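Local structure of DNA repair protein XRCC1 (Homo sapiens, 3LQC) at residues E52-S57 with E122-R127. The protein acts, through a chain whose N-terminal domain is modelled here, as a scaffold in DNA single-strand break repair that assembles repair complexes and binds poly-ADP-ribose. Residues are numbered along the deposited sequence; the frame is centred on the assembly and turned at random.
Sequences EEQIHS and EKRWDR
Over one face of the Arg124 guanidinium sits Gln54 CB, 4.0 Å from Arg124 NH1 and displaced toward the rim of the group. The Trp125 ring has a water at its edge, in plane, and that water links the two segments: it accepts from Ile55 N and lies within hydrogen-bonding distance of Lys123 O. Glu53 O approaches the indole obliquely. The Glu52 side chain crosses that of Arg124 at about a right angle. Its carboxylate meets the aliphatic part of the arginine, OE1 lying 3.4 Å from Arg124 CD; the opposite charges are near, but Glu52 OE1 and Arg124 NE remain 4.6 Å apart. The backbones are held by an antiparallel hydrogen-bonded pair, Glu53 N to Trp125 O at 2.9 Å and Trp125 N to Glu53 O at 3.0 Å. Gln54 extends the grip: chi1 of -176° swings CG away from the backbone N, and the extended chain carries NE2 to 2.8 Å from Glu122 O, above the carbonyl plane in a rather bent bond. An alanine here would remove that amide and is likely to leave Glu122 O without this donor and the backbone at Glu122 less firmly tied. The contact is a surface one, where strand 52-53 pairs with the start of strand 125-133, which turns a corner at Asp126; Asp126 and Arg127 together face Gly73 in a classic beta bulge. Glu53 OE2 reaches Ser17 OG in helix 17-25, Trp125 NE1 bonds Ala120 O in helix 118-121, and Ile55 packs on Phe149 of strand 143-150 and Leu87 of strand 85-92.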
# COMPACT_ATOMS: atom_id res chain seq x y z
N GLU A 52 0.59 18.86 -29.66
CA GLU A 52 0.83 18.66 -28.24
C GLU A 52 -0.33 19.28 -27.50
O GLU A 52 -0.82 20.34 -27.88
CB GLU A 52 2.15 19.30 -27.82
CG GLU A 52 2.16 20.82 -27.92
CD GLU A 52 3.36 21.44 -27.25
OE1 GLU A 52 3.36 22.67 -27.04
OE2 GLU A 52 4.32 20.69 -26.94
N GLU A 53 -0.79 18.62 -26.44
CA GLU A 53 -1.91 19.15 -25.67
C GLU A 53 -1.63 19.13 -24.17
O GLU A 53 -0.77 18.39 -23.69
CB GLU A 53 -3.21 18.42 -26.02
CG GLU A 53 -3.19 16.93 -25.78
CD GLU A 53 -4.46 16.22 -26.21
OE1 GLU A 53 -4.86 16.33 -27.39
OE2 GLU A 53 -5.06 15.51 -25.37
N GLN A 54 -2.32 19.99 -23.43
CA GLN A 54 -2.21 20.03 -21.98
C GLN A 54 -3.39 19.28 -21.38
O GLN A 54 -4.54 19.55 -21.73
CB GLN A 54 -2.19 21.47 -21.48
CG GLN A 54 -1.98 21.61 -19.98
CD GLN A 54 -1.92 23.06 -19.52
OE1 GLN A 54 -2.77 23.88 -19.89
NE2 GLN A 54 -0.93 23.39 -18.70
N ILE A 55 -3.10 18.34 -20.50
CA ILE A 55 -4.15 17.49 -19.96
C ILE A 55 -4.59 17.93 -18.57
O ILE A 55 -3.85 17.78 -17.60
CB ILE A 55 -3.74 16.01 -19.98
CG1 ILE A 55 -3.56 15.56 -21.43
CG2 ILE A 55 -4.78 15.17 -19.27
CD1 ILE A 55 -2.98 14.19 -21.58
N HIS A 56 -5.79 18.49 -18.51
CA HIS A 56 -6.36 19.02 -17.28
C HIS A 56 -6.66 17.90 -16.29
O HIS A 56 -6.21 17.92 -15.14
CB HIS A 56 -7.64 19.80 -17.61
CG HIS A 56 -8.40 20.26 -16.41
ND1 HIS A 56 -9.54 19.62 -15.96
CD2 HIS A 56 -8.19 21.29 -15.56
CE1 HIS A 56 -10.00 20.24 -14.89
NE2 HIS A 56 -9.20 21.26 -14.62
N SER A 57 -7.42 16.91 -16.76
CA SER A 57 -7.85 15.80 -15.93
C SER A 57 -8.08 14.57 -16.81
O SER A 57 -8.11 14.68 -18.04
CB SER A 57 -9.13 16.17 -15.19
OG SER A 57 -10.15 16.55 -16.10
N GLU A 122 1.12 20.21 -15.83
CA GLU A 122 1.35 21.61 -16.14
C GLU A 122 1.90 21.76 -17.55
O GLU A 122 1.77 22.82 -18.16
CB GLU A 122 2.32 22.23 -15.13
CG GLU A 122 1.91 23.60 -14.62
CD GLU A 122 1.20 23.55 -13.26
OE1 GLU A 122 0.02 23.95 -13.18
OE2 GLU A 122 1.84 23.10 -12.28
N LYS A 123 2.54 20.72 -18.05
CA LYS A 123 3.21 20.79 -19.34
C LYS A 123 2.33 20.32 -20.49
O LYS A 123 1.19 19.91 -20.29
CB LYS A 123 4.51 20.01 -19.32
CG LYS A 123 5.53 20.57 -18.35
CD LYS A 123 6.89 19.93 -18.59
CE LYS A 123 7.98 20.63 -17.81
NZ LYS A 123 9.31 20.45 -18.47
N ARG A 124 2.87 20.39 -21.70
CA ARG A 124 2.16 19.91 -22.88
C ARG A 124 2.91 18.73 -23.47
O ARG A 124 4.13 18.62 -23.34
CB ARG A 124 2.00 21.02 -23.92
CG ARG A 124 1.32 22.25 -23.37
CD ARG A 124 1.25 23.37 -24.41
NE ARG A 124 0.45 24.48 -23.90
CZ ARG A 124 -0.87 24.58 -24.06
NH1 ARG A 124 -1.53 23.65 -24.73
NH2 ARG A 124 -1.52 25.62 -23.56
N TRP A 125 2.17 17.83 -24.11
CA TRP A 125 2.72 16.55 -24.49
C TRP A 125 2.11 16.09 -25.79
O TRP A 125 0.95 16.38 -26.06
CB TRP A 125 2.41 15.53 -23.40
CG TRP A 125 2.79 15.99 -22.02
CD1 TRP A 125 1.97 16.55 -21.08
CD2 TRP A 125 4.10 15.93 -21.43
NE1 TRP A 125 2.68 16.84 -19.95
CE2 TRP A 125 3.98 16.47 -20.13
CE3 TRP A 125 5.34 15.48 -21.88
CZ2 TRP A 125 5.08 16.57 -19.28
CZ3 TRP A 125 6.42 15.58 -21.03
CH2 TRP A 125 6.29 16.12 -19.74
N ASP A 126 2.88 15.38 -26.60
CA ASP A 126 2.32 14.78 -27.81
C ASP A 126 2.46 13.27 -27.82
O ASP A 126 2.21 12.61 -28.82
CB ASP A 126 2.91 15.41 -29.08
CG ASP A 126 4.39 15.14 -29.24
OD1 ASP A 126 5.01 14.58 -28.31
OD2 ASP A 126 4.93 15.49 -30.30
N ARG A 127 2.88 12.72 -26.68
CA ARG A 127 2.85 11.28 -26.46
C ARG A 127 2.08 10.95 -25.18
O ARG A 127 2.39 11.45 -24.10
CB ARG A 127 4.26 10.71 -26.39
CG ARG A 127 5.06 10.90 -27.67
CD ARG A 127 4.48 10.10 -28.82
NE ARG A 127 5.26 10.28 -30.04
CZ ARG A 127 4.98 11.17 -30.99
NH1 ARG A 127 3.92 11.96 -30.86
NH2 ARG A 127 5.75 11.27 -32.06
O HOH W 1 -0.52 17.93 -19.29